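Local coordinates for biphenyl-2,3-diol 1,2-dioxygenase III-related protein (PDB 3EY8) that is of uncertain function but belongs to the glyoxalase/dioxygenase superfamily and binds a metal ion, with calcium known to occupy its site, at residues B[56-61]-B[69-74]; B[22-27]-B[44-49]; B[30-35]-B[115-120]; B[37-42]-B[50-55]. The protein carries 9 engineered substitutions. All blocks are in the same frame, centred on the assembly; numbering follows the deposited sequence.

Contact 1 of 4, residues B[56-61]-B[69-74]. Engineered in segment 56-61: His-60 (natural residue Asn). Engineered in segment 69-74: Thr-71 (natural residue Val).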
loop_
_atom_site.group_PDB
_atom_site.type_symbol
_atom_site.label_atom_id
_atom_site.label_comp_id
_atom_site.label_asym_id
_atom_site.label_seq_id
_atom_site.Cartn_x
_atom_site.Cartn_y
_atom_site.Cartn_z
ATOM N N HIS B 56 -0.078 13.372 -2.362
ATOM C CA HIS B 56 -0.678 14.627 -1.896
ATOM C C HIS B 56 0.397 15.419 -1.175
ATOM O O HIS B 56 1.171 14.859 -0.404
ATOM C CB HIS B 56 -1.801 14.372 -0.888
ATOM C CG HIS B 56 -2.991 13.660 -1.453
ATOM N ND1 HIS B 56 -4.149 13.470 -0.730
ATOM C CD2 HIS B 56 -3.208 13.099 -2.665
ATOM C CE1 HIS B 56 -5.022 12.809 -1.469
ATOM N NE2 HIS B 56 -4.475 12.570 -2.647
ATOM N N GLN B 57 0.453 16.723 -1.404
ATOM C CA GLN B 57 1.377 17.528 -0.623
ATOM C C GLN B 57 0.711 17.936 0.679
ATOM O O GLN B 57 -0.453 18.344 0.697
ATOM C CB GLN B 57 1.854 18.756 -1.391
ATOM C CG GLN B 57 2.876 19.565 -0.603
ATOM C CD GLN B 57 3.763 20.411 -1.491
ATOM O OE1 GLN B 57 4.350 19.921 -2.464
ATOM N NE2 GLN B 57 3.876 21.691 -1.153
ATOM N N LEU B 58 1.446 17.798 1.775
ATOM C CA LEU B 58 0.943 18.203 3.078
ATOM C C LEU B 58 0.442 19.645 2.988
ATOM O O LEU B 58 1.161 20.533 2.525
ATOM C CB LEU B 58 2.048 18.081 4.127
ATOM C CG LEU B 58 1.645 18.310 5.584
ATOM C CD1 LEU B 58 0.653 17.260 6.045
ATOM C CD2 LEU B 58 2.886 18.296 6.459
ATOM N N GLY B 59 -0.802 19.863 3.403
ATOM C CA GLY B 59 -1.408 21.184 3.352
ATOM C C GLY B 59 -2.226 21.409 2.094
ATOM O O GLY B 59 -2.865 22.457 1.935
ATOM N N HIS B 60 -2.201 20.427 1.195
ATOM C CA HIS B 60 -2.947 20.489 -0.056
ATOM C C HIS B 60 -3.516 19.115 -0.369
ATOM O O HIS B 60 -3.438 18.628 -1.491
ATOM C CB HIS B 60 -2.053 20.994 -1.185
ATOM C CG HIS B 60 -1.362 22.277 -0.857
ATOM N ND1 HIS B 60 -1.913 23.509 -1.134
ATOM C CD2 HIS B 60 -0.183 22.520 -0.237
ATOM C CE1 HIS B 60 -1.093 24.458 -0.716
ATOM N NE2 HIS B 60 -0.039 23.885 -0.164
ATOM N N GLU B 61 -4.113 18.511 0.653
ATOM C CA GLU B 61 -4.609 17.150 0.574
ATOM C C GLU B 61 -5.958 17.126 -0.110
ATOM O O GLU B 61 -6.661 18.130 -0.128
ATOM C CB GLU B 61 -4.692 16.572 1.987
ATOM C CG GLU B 61 -3.327 16.566 2.668
ATOM C CD GLU B 61 -3.366 17.077 4.094
ATOM O OE1 GLU B 61 -4.249 16.646 4.862
ATOM O OE2 GLU B 61 -2.500 17.901 4.456
ATOM N N VAL B 69 -3.769 11.861 8.626
ATOM C CA VAL B 69 -2.740 12.046 7.609
ATOM C C VAL B 69 -1.406 12.260 8.308
ATOM O O VAL B 69 -1.330 12.987 9.296
ATOM C CB VAL B 69 -3.086 13.242 6.702
ATOM C CG1 VAL B 69 -1.883 13.682 5.889
ATOM C CG2 VAL B 69 -4.267 12.881 5.800
ATOM N N ARG B 70 -0.362 11.602 7.819
ATOM C CA ARG B 70 0.944 11.692 8.465
ATOM C C ARG B 70 2.063 11.452 7.464
ATOM O O ARG B 70 2.139 10.381 6.849
ATOM C CB ARG B 70 1.047 10.678 9.608
ATOM C CG ARG B 70 2.276 10.855 10.491
ATOM C CD ARG B 70 2.126 12.093 11.374
ATOM N NE ARG B 70 3.232 12.227 12.323
ATOM C CZ ARG B 70 4.290 13.008 12.126
ATOM N NH1 ARG B 70 4.390 13.724 11.013
ATOM N NH2 ARG B 70 5.248 13.072 13.040
ATOM N N THR B 71 2.936 12.440 7.292
ATOM C CA THR B 71 4.106 12.233 6.450
ATOM C C THR B 71 5.020 11.199 7.114
ATOM O O THR B 71 5.139 11.171 8.330
ATOM C CB THR B 71 4.892 13.538 6.187
ATOM O OG1 THR B 71 5.408 14.052 7.421
ATOM C CG2 THR B 71 3.990 14.593 5.512
ATOM N N GLY B 72 5.654 10.343 6.319
ATOM C CA GLY B 72 6.563 9.347 6.862
ATOM C C GLY B 72 5.928 8.177 7.601
ATOM O O GLY B 72 6.604 7.488 8.363
ATOM N N SER B 73 4.641 7.929 7.360
ATOM C CA SER B 73 3.896 6.900 8.090
ATOM C C SER B 73 3.715 5.606 7.309
ATOM O O SER B 73 3.055 4.685 7.789
ATOM C CB SER B 73 2.513 7.431 8.486
ATOM O OG SER B 73 1.777 7.825 7.333
ATOM N N ALA B 74 4.274 5.549 6.105
ATOM C CA ALA B 74 4.121 4.380 5.239
ATOM C C ALA B 74 5.297 3.419 5.347
ATOM O O ALA B 74 6.411 3.808 5.690
ATOM C CB ALA B 74 3.917 4.814 3.796
#
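The carboxylate of Glu-61 is the flat group here, and Val-69 packs over one of its faces: CG1 of Val-69 stands above the Glu-61 CD atom at 4.1 Å, while CG2 lies 3.9 Å from Glu-61 OE1. The two oxygens do the polar work. Glu-61 OE2 takes the backbone N of Gly-59 at 2.8 Å on its anti side, along an almost straight N-H (171°), and OE1 forms a salt bridge with Lys-65. Gripped at both oxygens, the group is held against rotation, and a bend in the Glu-61 chain at chi2 (135°) helps bring it back to Gly-59.

A second touch is made by methyls: Leu-58 CD2 reaches Thr-71 CG2 at 4.0 Å, the two side chains crossing at about a right angle. Thr-71 is an engineered residue. Both backbones turn sharply, in type II turns from Gln-57 to His-60 and from Arg-70 to Ser-73, with Gly-59 and Gly-72 at the positive-phi positions. The second turn is braced by Ser-73 OG, 2.6 Å from Arg-70 O.

This surface contact joins the end of strand 51-57 to the loop running on to strand 75-79, which begins the other four-stranded sheet. Leu-58 and Val-69 both lean on Thr-17 of strand 10-18, and Thr-71 O accepts a hydrogen bond from Asn-68 of the second subunit.

Contact 2 of 4, residues B[22-27]-B[44-49]. Engineered in segment 22-27: Lys-26 (natural residue Asn).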
loop_
_atom_site.group_PDB
_atom_site.type_symbol
_atom_site.label_atom_id
_atom_site.label_comp_id
_atom_site.label_asym_id
_atom_site.label_seq_id
_atom_site.Cartn_x
_atom_site.Cartn_y
_atom_site.Cartn_z
ATOM N N PRO B 22 7.832 17.629 -5.460
ATOM C CA PRO B 22 9.007 17.527 -6.340
ATOM C C PRO B 22 10.166 16.716 -5.752
ATOM O O PRO B 22 10.799 15.943 -6.472
ATOM C CB PRO B 22 9.424 18.992 -6.532
ATOM C CG PRO B 22 8.146 19.755 -6.360
ATOM C CD PRO B 22 7.435 19.032 -5.245
ATOM N N THR B 23 10.443 16.896 -4.466
ATOM C CA THR B 23 11.498 16.147 -3.793
ATOM C C THR B 23 11.190 14.654 -3.863
ATOM O O THR B 23 12.049 13.819 -4.192
ATOM C CB THR B 23 11.627 16.592 -2.334
ATOM O OG1 THR B 23 12.060 17.963 -2.299
ATOM C CG2 THR B 23 12.621 15.718 -1.584
ATOM N N THR B 24 9.938 14.321 -3.583
ATOM C CA THR B 24 9.493 12.933 -3.635
ATOM C C THR B 24 9.559 12.323 -5.046
ATOM O O THR B 24 10.060 11.217 -5.221
ATOM C CB THR B 24 8.083 12.822 -3.070
ATOM O OG1 THR B 24 8.107 13.196 -1.685
ATOM C CG2 THR B 24 7.554 11.392 -3.195
ATOM N N THR B 25 9.069 13.037 -6.056
ATOM C CA THR B 25 9.094 12.480 -7.406
ATOM C C THR B 25 10.531 12.287 -7.900
ATOM O O THR B 25 10.861 11.245 -8.480
ATOM C CB THR B 25 8.233 13.292 -8.403
ATOM O OG1 THR B 25 8.694 14.644 -8.443
ATOM C CG2 THR B 25 6.765 13.282 -7.974
ATOM N N LYS B 26 11.397 13.267 -7.640
ATOM C CA LYS B 26 12.803 13.129 -8.011
ATOM C C LYS B 26 13.405 11.877 -7.379
ATOM O O LYS B 26 14.110 11.113 -8.036
ATOM C CB LYS B 26 13.610 14.358 -7.589
ATOM C CG LYS B 26 13.353 15.608 -8.415
ATOM C CD LYS B 26 14.333 16.708 -8.026
ATOM C CE LYS B 26 14.037 18.014 -8.748
ATOM N NZ LYS B 26 12.820 18.693 -8.225
ATOM N N PHE B 27 13.120 11.674 -6.099
ATOM C CA PHE B 27 13.634 10.513 -5.381
ATOM C C PHE B 27 13.164 9.187 -5.978
ATOM O O PHE B 27 13.975 8.319 -6.302
ATOM C CB PHE B 27 13.254 10.594 -3.901
ATOM C CG PHE B 27 13.772 9.448 -3.079
ATOM C CD1 PHE B 27 13.032 8.283 -2.949
ATOM C CD2 PHE B 27 15.002 9.538 -2.436
ATOM C CE1 PHE B 27 13.507 7.219 -2.188
ATOM C CE2 PHE B 27 15.478 8.489 -1.680
ATOM C CZ PHE B 27 14.730 7.330 -1.551
ATOM N N ILE B 44 -0.695 14.366 -8.997
ATOM C CA ILE B 44 0.600 13.750 -9.274
ATOM C C ILE B 44 0.621 12.301 -8.794
ATOM O O ILE B 44 0.095 11.980 -7.724
ATOM C CB ILE B 44 1.739 14.509 -8.574
ATOM C CG1 ILE B 44 1.745 15.989 -8.979
ATOM C CG2 ILE B 44 3.084 13.850 -8.872
ATOM C CD1 ILE B 44 2.177 16.249 -10.415
ATOM N N ALA B 45 1.230 11.424 -9.583
ATOM C CA ALA B 45 1.356 10.025 -9.194
ATOM C C ALA B 45 2.682 9.430 -9.654
ATOM O O ALA B 45 3.349 9.967 -10.540
ATOM C CB ALA B 45 0.200 9.216 -9.740
ATOM N N LEU B 46 3.053 8.318 -9.030
ATOM C CA LEU B 46 4.217 7.532 -9.430
ATOM C C LEU B 46 3.773 6.163 -9.937
ATOM O O LEU B 46 3.126 5.407 -9.207
ATOM C CB LEU B 46 5.152 7.349 -8.238
ATOM C CG LEU B 46 5.895 8.607 -7.791
ATOM C CD1 LEU B 46 6.373 8.467 -6.351
ATOM C CD2 LEU B 46 7.053 8.892 -8.719
ATOM N N GLU B 47 4.130 5.835 -11.177
ATOM C CA GLU B 47 3.710 4.569 -11.786
ATOM C C GLU B 47 4.803 3.508 -11.753
ATOM O O GLU B 47 5.982 3.798 -11.967
ATOM C CB GLU B 47 3.255 4.779 -13.240
ATOM C CG GLU B 47 2.049 5.685 -13.403
ATOM C CD GLU B 47 1.651 5.899 -14.861
ATOM O OE1 GLU B 47 2.390 5.457 -15.774
ATOM O OE2 GLU B 47 0.597 6.523 -15.086
ATOM N N PHE B 48 4.400 2.271 -11.499
ATOM C CA PHE B 48 5.306 1.129 -11.542
ATOM C C PHE B 48 4.464 -0.087 -11.889
ATOM O O PHE B 48 3.375 -0.248 -11.350
ATOM C CB PHE B 48 6.013 0.937 -10.196
ATOM C CG PHE B 48 5.076 0.859 -9.019
ATOM C CD1 PHE B 48 4.607 2.014 -8.410
ATOM C CD2 PHE B 48 4.677 -0.368 -8.511
ATOM C CE1 PHE B 48 3.744 1.949 -7.332
ATOM C CE2 PHE B 48 3.805 -0.442 -7.426
ATOM C CZ PHE B 48 3.343 0.719 -6.840
ATOM N N GLY B 49 4.948 -0.935 -12.791
ATOM C CA GLY B 49 4.142 -2.045 -13.261
ATOM C C GLY B 49 2.785 -1.532 -13.691
ATOM O O GLY B 49 2.696 -0.582 -14.468
#
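Thr-25 on the helix and Ile-44 on the strand make the tight part of this contact, methyl against methyl, with 3.8 Å between Thr-25 CG2 and Ile-44 CG2. The two side chains meet at about a right angle. Thr-25 points its methyl away from its own carbonyl carbon and places OG1 between N and C (chi1 58°), which keeps the hydroxyl with the helix backbone.

Further along, the fit relaxes although the residues are more deeply buried. Leu-46 sends CD2 to within 4.3 Å of Thr-25 CA, and its other methyl, CD1, comes only to 4.5 Å from Thr-24 CG2. The side chains of Pro-22 and the engineered Lys-26, both exposed, start away from the strand.

The 22-27 part of the helix runs 12° from strand residues 44-48, the two axes 9.6 Å apart at their closest, lying over one face of the sheet as in the beta-alpha-beta-beta-beta module of the glyoxalase superfamily. Leu-55 of the adjoining strand adds to the same apolar layer.

No hydrogen bond joins the segments. Thr-24 OG1 bonds instead to Asp-20 O, and Thr-25 OG1 weakly to Ile-21 O. The atoms that touch across the segments are carbons, consistent with an apolar contact.

Contact 3 of 4, residues B[30-35]-B[115-120]; sequences KVLGMK and FYFRDP
Phe-117 alone carries the strand's side of this contact, meeting Val-31 and Leu-32 near the end of helix 21-32. Just before it, Phe-115 packs on helix 84-93 instead, and Tyr-116 turns to the other face of the sheet.

At Phe-117 the ring is set between the backbone N and the carbonyl carbon (chi1 54°), pointing its far end at the helix. Leu-32 CD2 meets that end at the edge, in the plane of the ring, 4.0 Å from Phe-117 CZ. Val-31, from the opposite direction, brings CG1 obliquely to the ring, 4.0 Å from Phe-117 CE2 and 4.1 Å from its CZ. The CZ end of the ring thus lies against two branched side chains.

Beyond it, Asp-119 accepts Tyr-28 OH at OD2, tying the turn to the helix by a polar route.

The contact is buried between the protein's two halves: helix 21-32 belongs with the sheet of strands 10-18, 51-57, 43-48 and 35-39, whereas Phe-117 sits in the other sheet beside Ile-125 and Val-127 of strand 124-129.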
loop_
_atom_site.group_PDB
_atom_site.type_symbol
_atom_site.label_atom_id
_atom_site.label_comp_id
_atom_site.label_asym_id
_atom_site.label_seq_id
_atom_site.Cartn_x
_atom_site.Cartn_y
_atom_site.Cartn_z
ATOM N N LYS B 30 14.651 8.592 -9.496
ATOM C CA LYS B 30 16.090 8.343 -9.502
ATOM C C LYS B 30 16.464 7.056 -8.774
ATOM O O LYS B 30 17.343 6.315 -9.215
ATOM C CB LYS B 30 16.833 9.537 -8.902
ATOM C CG LYS B 30 18.307 9.289 -8.642
ATOM C CD LYS B 30 19.017 10.563 -8.213
ATOM C CE LYS B 30 20.492 10.301 -7.934
ATOM N NZ LYS B 30 21.300 11.551 -7.970
ATOM N N VAL B 31 15.787 6.781 -7.663
ATOM C CA VAL B 31 16.178 5.667 -6.807
ATOM C C VAL B 31 15.479 4.360 -7.174
ATOM O O VAL B 31 16.106 3.305 -7.176
ATOM C CB VAL B 31 15.966 6.013 -5.313
ATOM C CG1 VAL B 31 16.359 4.843 -4.419
ATOM C CG2 VAL B 31 16.777 7.246 -4.948
ATOM N N LEU B 32 14.195 4.435 -7.514
ATOM C CA LEU B 32 13.425 3.229 -7.811
ATOM C C LEU B 32 13.014 3.109 -9.270
ATOM O O LEU B 32 12.354 2.145 -9.652
ATOM C CB LEU B 32 12.184 3.155 -6.923
ATOM C CG LEU B 32 12.511 2.824 -5.468
ATOM C CD1 LEU B 32 11.247 2.628 -4.663
ATOM C CD2 LEU B 32 13.399 1.583 -5.404
ATOM N N GLY B 33 13.398 4.089 -10.081
ATOM C CA GLY B 33 13.088 4.057 -11.499
ATOM C C GLY B 33 11.609 4.150 -11.818
ATOM O O GLY B 33 11.167 3.701 -12.875
HETATM N N MSE B 34 10.830 4.732 -10.915
HETATM C CA MSE B 34 9.403 4.878 -11.163
HETATM C C MSE B 34 9.148 6.008 -12.143
HETATM O O MSE B 34 10.040 6.795 -12.433
HETATM C CB MSE B 34 8.638 5.099 -9.863
HETATM C CG MSE B 34 8.630 3.865 -8.987
HETATM SE SE MSE B 34 7.615 4.124 -7.376
HETATM C CE MSE B 34 7.913 2.377 -6.553
ATOM N N LYS B 35 7.923 6.073 -12.651
ATOM C CA LYS B 35 7.548 7.032 -13.676
ATOM C C LYS B 35 6.609 8.052 -13.056
ATOM O O LYS B 35 5.470 7.730 -12.728
ATOM C CB LYS B 35 6.841 6.282 -14.808
ATOM C CG LYS B 35 6.552 7.078 -16.066
ATOM C CD LYS B 35 5.714 6.224 -17.013
ATOM C CE LYS B 35 5.873 6.649 -18.460
ATOM N NZ LYS B 35 5.147 5.731 -19.384
ATOM N N PHE B 115 16.156 -5.540 1.165
ATOM C CA PHE B 115 16.975 -4.501 1.782
ATOM C C PHE B 115 16.103 -3.272 2.044
ATOM O O PHE B 115 15.018 -3.158 1.479
ATOM C CB PHE B 115 18.256 -4.183 0.984
ATOM C CG PHE B 115 18.033 -3.483 -0.340
ATOM C CD1 PHE B 115 18.154 -2.102 -0.445
ATOM C CD2 PHE B 115 17.768 -4.210 -1.493
ATOM C CE1 PHE B 115 17.987 -1.460 -1.667
ATOM C CE2 PHE B 115 17.598 -3.572 -2.714
ATOM C CZ PHE B 115 17.709 -2.195 -2.798
ATOM N N TYR B 116 16.559 -2.381 2.920
ATOM C CA TYR B 116 15.717 -1.301 3.428
ATOM C C TYR B 116 16.398 0.054 3.349
ATOM O O TYR B 116 17.606 0.169 3.542
ATOM C CB TYR B 116 15.378 -1.534 4.905
ATOM C CG TYR B 116 14.575 -2.774 5.211
ATOM C CD1 TYR B 116 15.200 -4.000 5.374
ATOM C CD2 TYR B 116 13.199 -2.710 5.372
ATOM C CE1 TYR B 116 14.479 -5.131 5.668
ATOM C CE2 TYR B 116 12.465 -3.840 5.663
ATOM C CZ TYR B 116 13.116 -5.048 5.811
ATOM O OH TYR B 116 12.403 -6.186 6.110
ATOM N N PHE B 117 15.610 1.087 3.093
ATOM C CA PHE B 117 16.085 2.457 3.214
ATOM C C PHE B 117 14.867 3.348 3.401
ATOM O O PHE B 117 13.738 2.870 3.327
ATOM C CB PHE B 117 16.871 2.875 1.967
ATOM C CG PHE B 117 16.124 2.673 0.683
ATOM C CD1 PHE B 117 16.208 1.470 0.007
ATOM C CD2 PHE B 117 15.335 3.681 0.153
ATOM C CE1 PHE B 117 15.512 1.274 -1.177
ATOM C CE2 PHE B 117 14.635 3.492 -1.038
ATOM C CZ PHE B 117 14.727 2.285 -1.699
ATOM N N ARG B 118 15.089 4.637 3.636
ATOM C CA ARG B 118 13.977 5.563 3.833
ATOM C C ARG B 118 13.859 6.564 2.703
ATOM O O ARG B 118 14.867 6.975 2.106
ATOM C CB ARG B 118 14.120 6.308 5.165
ATOM C CG ARG B 118 13.978 5.389 6.356
ATOM C CD ARG B 118 13.940 6.109 7.680
ATOM N NE ARG B 118 14.017 5.127 8.758
ATOM C CZ ARG B 118 12.981 4.417 9.195
ATOM N NH1 ARG B 118 11.782 4.589 8.654
ATOM N NH2 ARG B 118 13.140 3.535 10.174
ATOM N N ASP B 119 12.625 6.962 2.411
ATOM C CA ASP B 119 12.392 8.007 1.412
ATOM C C ASP B 119 12.508 9.383 2.078
ATOM O O ASP B 119 12.772 9.465 3.278
ATOM C CB ASP B 119 11.067 7.772 0.651
ATOM C CG ASP B 119 9.833 8.314 1.375
ATOM O OD1 ASP B 119 9.932 8.790 2.520
ATOM O OD2 ASP B 119 8.737 8.260 0.770
ATOM N N PRO B 120 12.363 10.470 1.303
ATOM C CA PRO B 120 12.634 11.798 1.878
ATOM C C PRO B 120 11.729 12.219 3.044
ATOM O O PRO B 120 12.104 13.143 3.783
ATOM C CB PRO B 120 12.446 12.736 0.679
ATOM C CG PRO B 120 12.795 11.889 -0.494
ATOM C CD PRO B 120 12.255 10.519 -0.165
#

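Contact 4 of 4, residues B[37-42]-B[50-55]; sequences VSFGSG and HQKINL. Engineered in segment 37-42: Ser-41 (natural residue Ala).
Phe-39 points the far end of its ring at Lys-52 and Asn-54 across a mixed four-stranded sheet, the sheet of a beta-alpha-beta-beta-beta module of the glyoxalase superfamily. Strands 35-39 and 51-57 are not neighbours in it. Strand 43-48 runs between them, and its small Ala-45 touches Phe-39, Lys-52 and Asn-54 alike, so the three longer side chains meet above it on one face of the sheet.

Phe-39 and Lys-52 approach from opposite directions. Each places CG between its own backbone N and carbonyl carbon (chi1 58° and 71°), and beyond CG the lysine chain is fully extended, carrying its ammonium group the whole way to the ring. There NZ of Lys-52 lies obliquely to the ring, 3.4 Å from Phe-39 CZ and 3.7 Å from CE1.

Asn-54 crosses the phenyl group at about a right angle, its amide plane turned 38° from that of the ring. Its OD1 comes in at the ring edge, near the plane, 3.9 Å from Phe-39 CZ, where the slightly positive rim of the ring would probably suit a carbonyl oxygen.

The side chain of Asn-54 is also about 3 Å from that of His-13, a calcium ligand in this protein though no calcium is bound here, and about 4 Å from a bound sulfate, probably from the crystallisation liquor. Thr-106 and Gly-107 of the second subunit pack on Phe-39 and Lys-52 respectively. What fixes the amide against the lysine is one bond: Lys-52 NZ donates to Asn-54 OD1 at 2.8 Å, in the carbonyl plane and on a lone pair.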
loop_
_atom_site.group_PDB
_atom_site.type_symbol
_atom_site.label_atom_id
_atom_site.label_comp_id
_atom_site.label_asym_id
_atom_site.label_seq_id
_atom_site.Cartn_x
_atom_site.Cartn_y
_atom_site.Cartn_z
ATOM N N VAL B 37 4.020 10.883 -13.140
ATOM C CA VAL B 37 3.056 11.407 -14.101
ATOM C C VAL B 37 2.150 12.429 -13.434
ATOM O O VAL B 37 2.134 12.551 -12.208
ATOM C CB VAL B 37 2.180 10.289 -14.704
ATOM C CG1 VAL B 37 3.049 9.256 -15.411
ATOM C CG2 VAL B 37 1.351 9.626 -13.609
ATOM N N SER B 38 1.417 13.183 -14.246
ATOM C CA SER B 38 0.403 14.085 -13.726
ATOM C C SER B 38 -0.882 13.925 -14.519
ATOM O O SER B 38 -0.866 13.503 -15.677
ATOM C CB SER B 38 0.886 15.538 -13.740
ATOM O OG SER B 38 1.386 15.907 -15.009
ATOM N N PHE B 39 -2.001 14.248 -13.886
ATOM C CA PHE B 39 -3.296 14.098 -14.526
ATOM C C PHE B 39 -4.310 15.028 -13.883
ATOM O O PHE B 39 -4.060 15.579 -12.812
ATOM C CB PHE B 39 -3.768 12.643 -14.457
ATOM C CG PHE B 39 -3.886 12.100 -13.059
ATOM C CD1 PHE B 39 -2.759 11.710 -12.354
ATOM C CD2 PHE B 39 -5.128 11.961 -12.457
ATOM C CE1 PHE B 39 -2.863 11.203 -11.071
ATOM C CE2 PHE B 39 -5.240 11.452 -11.172
ATOM C CZ PHE B 39 -4.105 11.074 -10.478
ATOM N N GLY B 40 -5.445 15.207 -14.551
ATOM C CA GLY B 40 -6.502 16.063 -14.047
ATOM C C GLY B 40 -6.011 17.435 -13.633
ATOM O O GLY B 40 -5.142 18.023 -14.278
ATOM N N SER B 41 -6.582 17.944 -12.550
ATOM C CA SER B 41 -6.213 19.249 -12.028
ATOM C C SER B 41 -4.971 19.140 -11.147
ATOM O O SER B 41 -5.061 19.194 -9.920
ATOM C CB SER B 41 -7.375 19.852 -11.237
ATOM O OG SER B 41 -7.133 21.214 -10.929
ATOM N N GLY B 42 -3.818 18.968 -11.785
ATOM C CA GLY B 42 -2.549 18.952 -11.082
ATOM C C GLY B 42 -2.381 17.820 -10.087
ATOM O O GLY B 42 -1.707 17.979 -9.069
ATOM N N HIS B 50 1.731 -2.138 -13.159
ATOM C CA HIS B 50 0.356 -1.732 -13.455
ATOM C C HIS B 50 -0.334 -1.065 -12.262
ATOM O O HIS B 50 -1.564 -1.016 -12.192
ATOM C CB HIS B 50 -0.467 -2.943 -13.903
ATOM C CG HIS B 50 -0.046 -3.506 -15.224
ATOM N ND1 HIS B 50 0.270 -4.836 -15.400
ATOM C CD2 HIS B 50 0.118 -2.916 -16.432
ATOM C CE1 HIS B 50 0.604 -5.042 -16.662
ATOM N NE2 HIS B 50 0.520 -3.893 -17.308
ATOM N N GLN B 51 0.460 -0.558 -11.323
ATOM C CA GLN B 51 -0.074 0.088 -10.136
ATOM C C GLN B 51 0.499 1.498 -10.055
ATOM O O GLN B 51 1.284 1.900 -10.916
ATOM C CB GLN B 51 0.269 -0.740 -8.888
ATOM C CG GLN B 51 -0.242 -2.192 -8.974
ATOM C CD GLN B 51 0.261 -3.112 -7.856
ATOM O OE1 GLN B 51 1.421 -3.053 -7.442
ATOM N NE2 GLN B 51 -0.618 -3.993 -7.387
ATOM N N LYS B 52 0.097 2.259 -9.046
ATOM C CA LYS B 52 0.662 3.587 -8.845
ATOM C C LYS B 52 0.558 4.000 -7.390
ATOM O O LYS B 52 -0.157 3.379 -6.603
ATOM C CB LYS B 52 -0.056 4.622 -9.709
ATOM C CG LYS B 52 -1.488 4.930 -9.256
ATOM C CD LYS B 52 -2.046 6.118 -10.030
ATOM C CE LYS B 52 -3.515 6.359 -9.718
ATOM N NZ LYS B 52 -3.929 7.728 -10.152
ATOM N N ILE B 53 1.293 5.050 -7.042
ATOM C CA ILE B 53 1.127 5.714 -5.764
ATOM C C ILE B 53 0.729 7.156 -6.045
ATOM O O ILE B 53 1.418 7.859 -6.784
ATOM C CB ILE B 53 2.432 5.672 -4.972
ATOM C CG1 ILE B 53 2.715 4.240 -4.516
ATOM C CG2 ILE B 53 2.370 6.629 -3.787
ATOM C CD1 ILE B 53 4.132 4.023 -4.055
ATOM N N ASN B 54 -0.405 7.585 -5.498
ATOM C CA ASN B 54 -0.822 8.976 -5.621
ATOM C C ASN B 54 -0.113 9.799 -4.559
ATOM O O ASN B 54 0.059 9.347 -3.423
ATOM C CB ASN B 54 -2.338 9.121 -5.444
ATOM C CG ASN B 54 -3.133 8.665 -6.671
ATOM O OD1 ASN B 54 -2.616 8.623 -7.793
ATOM N ND2 ASN B 54 -4.405 8.338 -6.456
ATOM N N LEU B 55 0.306 11.002 -4.927
ATOM C CA LEU B 55 0.968 11.887 -3.978
ATOM C C LEU B 55 0.082 13.084 -3.654
ATOM O O LEU B 55 -0.442 13.728 -4.566
ATOM C CB LEU B 55 2.298 12.383 -4.551
ATOM C CG LEU B 55 3.328 11.297 -4.875
ATOM C CD1 LEU B 55 4.576 11.898 -5.520
ATOM C CD2 LEU B 55 3.684 10.499 -3.617
#

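In the fold
Contacts 2 and 4 lie on opposite faces of the first sheet, their centres 8 Å apart, and are joined by the probable hydrogen bond from Leu-46 N to Ile-53 O, 2.8 Å. Contact 4 is the one beside the calcium-site residue His-13; Leu-46 of contact 2 stays about 9 Å from that side chain. Contact 3 carries helix 21-32 over to the second sheet, its centre 10 Å from that of contact 2, with Phe-27 CG and Pro-120 CD 3.5 Å apart. Phe-117 comes within about 7 Å of the other calcium ligand, Glu-126, side chain to side chain. Contact 1, away from the site, continues strand 51-57 from contact 4. All four contacts reach the second subunit.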